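Local structure of RNA-dependent RNA polymerase (Dera Ghazi Khan orthonairovirus, 6DX2) at residues Ser46-Leu51 / Ala141-Lys145. The protein probably replicates and transcribes the viral RNA genome as an RNA-directed RNA polymerase, and carries an N-terminal viral OTU (ovarian tumour) domain, a cysteine protease of the deubiquitinase type. Residues are numbered along the deposited sequence; the frame is centred on the assembly and turned at random.
Sequences SVSFLL and ALNLK
L142 packs on the side of helix 46-51 formed by V47, L50 and L51. Its CG lies beside the backbone N and anti to the carbonyl carbon (chi1 -47°); with chi2 at -165°, CD1 meets V47 and L51 while CD2 meets L51 and L50 CB. CD1 touches V47 CG1 at 3.7 Å, and the two side chains cross at about a right angle. CD2 packs on L51 CD2, also 3.7 Å away, again with the chains crossing. L50 runs past L142 in the reverse direction, and L50 CD1 comes to 3.9 Å from L142 CB. At N143 it is the backbone that takes part: its carbonyl O lies 3.6 Å from L50 CD1. The N143 side chain leaves the backbone away from the helix; OD1 accepts a hydrogen bond from W119 NE1 and ND2 gives one to V138 O. L144 then brings CD2 against S46 CB at 3.8 Å and against L50 CD1, which thus spans from one strand leucine to the next. S46 OG hydrogen-bonds to C42 O, one turn back. The interface is mostly apolar side-chain packing, with the N-to-C directions of the two segments 143° apart, roughly antiparallel. Strand 142-147 lies between strands 116-121 and 150-156 of the OTU-domain sheet; helix 42-52 extends onto the latter through S46 and L50, and packs on helix 102-112 through V47 and L51.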
loop_
_atom_site.group_PDB
_atom_site.type_symbol
_atom_site.label_atom_id
_atom_site.label_comp_id
_atom_site.label_asym_id
_atom_site.label_seq_id
_atom_site.Cartn_x
_atom_site.Cartn_y
_atom_site.Cartn_z
ATOM N N SER A 46 4.294 8.149 -0.201
ATOM C CA SER A 46 2.928 8.115 0.287
ATOM C C SER A 46 2.859 7.461 1.652
ATOM O O SER A 46 2.161 7.973 2.557
ATOM C CB SER A 46 2.054 7.389 -0.719
ATOM O OG SER A 46 1.899 8.163 -1.894
ATOM N N VAL A 47 3.524 6.313 1.799
ATOM C CA VAL A 47 3.554 5.628 3.092
ATOM C C VAL A 47 4.235 6.506 4.132
ATOM O O VAL A 47 3.731 6.659 5.254
ATOM C CB VAL A 47 4.265 4.279 2.944
ATOM C CG1 VAL A 47 4.599 3.707 4.349
ATOM C CG2 VAL A 47 3.327 3.392 2.167
ATOM N N SER A 48 5.346 7.176 3.747
ATOM C CA SER A 48 6.003 8.053 4.699
ATOM C C SER A 48 5.053 9.190 5.117
ATOM O O SER A 48 4.984 9.558 6.292
ATOM C CB SER A 48 7.290 8.636 4.093
ATOM O OG SER A 48 8.001 9.453 5.020
ATOM N N PHE A 49 4.324 9.761 4.155
ATOM C CA PHE A 49 3.407 10.845 4.513
ATOM C C PHE A 49 2.400 10.387 5.554
ATOM O O PHE A 49 2.108 11.132 6.510
ATOM C CB PHE A 49 2.648 11.365 3.288
ATOM C CG PHE A 49 1.760 12.565 3.639
ATOM C CD1 PHE A 49 2.325 13.798 3.872
ATOM C CD2 PHE A 49 0.403 12.391 3.855
ATOM C CE1 PHE A 49 1.529 14.921 4.226
ATOM C CE2 PHE A 49 -0.390 13.484 4.221
ATOM C CZ PHE A 49 0.189 14.741 4.398
ATOM N N LEU A 50 1.847 9.188 5.359
ATOM C CA LEU A 50 0.808 8.698 6.264
ATOM C C LEU A 50 1.361 8.308 7.622
ATOM O O LEU A 50 0.633 8.424 8.627
ATOM C CB LEU A 50 0.071 7.541 5.628
ATOM C CG LEU A 50 -0.786 7.989 4.436
ATOM C CD1 LEU A 50 -1.335 6.789 3.743
ATOM C CD2 LEU A 50 -1.972 8.914 4.870
ATOM N N LEU A 51 2.609 7.844 7.697
ATOM C CA LEU A 51 3.156 7.465 9.004
ATOM C C LEU A 51 3.741 8.649 9.765
ATOM O O LEU A 51 3.604 8.711 10.992
ATOM C CB LEU A 51 4.229 6.406 8.853
ATOM C CG LEU A 51 3.755 5.121 8.232
ATOM C CD1 LEU A 51 4.969 4.220 7.979
ATOM C CD2 LEU A 51 2.745 4.366 9.197
ATOM N N ALA A 141 -6.008 2.013 8.557
ATOM C CA ALA A 141 -5.074 1.601 7.545
ATOM C C ALA A 141 -4.323 2.792 6.967
ATOM O O ALA A 141 -4.759 3.950 7.069
ATOM C CB ALA A 141 -5.818 0.876 6.405
ATOM N N LEU A 142 -3.244 2.467 6.286
ATOM C CA LEU A 142 -2.663 3.382 5.295
ATOM C C LEU A 142 -3.418 3.151 3.996
ATOM O O LEU A 142 -3.237 2.120 3.334
ATOM C CB LEU A 142 -1.171 3.175 5.111
ATOM C CG LEU A 142 -0.231 3.055 6.298
ATOM C CD1 LEU A 142 1.220 3.247 5.800
ATOM C CD2 LEU A 142 -0.485 3.973 7.373
ATOM N N ASN A 143 -4.212 4.140 3.629
ATOM C CA ASN A 143 -5.062 4.100 2.450
ATOM C C ASN A 143 -4.305 4.766 1.328
ATOM O O ASN A 143 -4.028 5.962 1.424
ATOM C CB ASN A 143 -6.373 4.820 2.730
ATOM C CG ASN A 143 -7.214 4.027 3.705
ATOM O OD1 ASN A 143 -7.696 2.973 3.336
ATOM N ND2 ASN A 143 -7.193 4.399 4.985
ATOM N N LEU A 144 -4.077 4.021 0.242
ATOM C CA LEU A 144 -3.319 4.525 -0.903
ATOM C C LEU A 144 -4.213 4.508 -2.112
ATOM O O LEU A 144 -4.899 3.501 -2.354
ATOM C CB LEU A 144 -2.086 3.598 -1.167
ATOM C CG LEU A 144 -1.109 3.522 0.011
ATOM C CD1 LEU A 144 0.038 2.619 -0.402
ATOM C CD2 LEU A 144 -0.554 4.919 0.417
ATOM N N LYS A 145 -4.181 5.602 -2.865
ATOM C CA LYS A 145 -4.908 5.703 -4.108
ATOM C C LYS A 145 -3.962 5.402 -5.241
ATOM O O LYS A 145 -2.938 6.085 -5.408
ATOM C CB LYS A 145 -5.510 7.089 -4.284
ATOM C CG LYS A 145 -6.377 7.245 -5.534
ATOM C CD LYS A 145 -7.008 8.656 -5.590
ATOM C CE LYS A 145 -6.022 9.652 -6.159
ATOM N NZ LYS A 145 -6.522 11.046 -6.007
#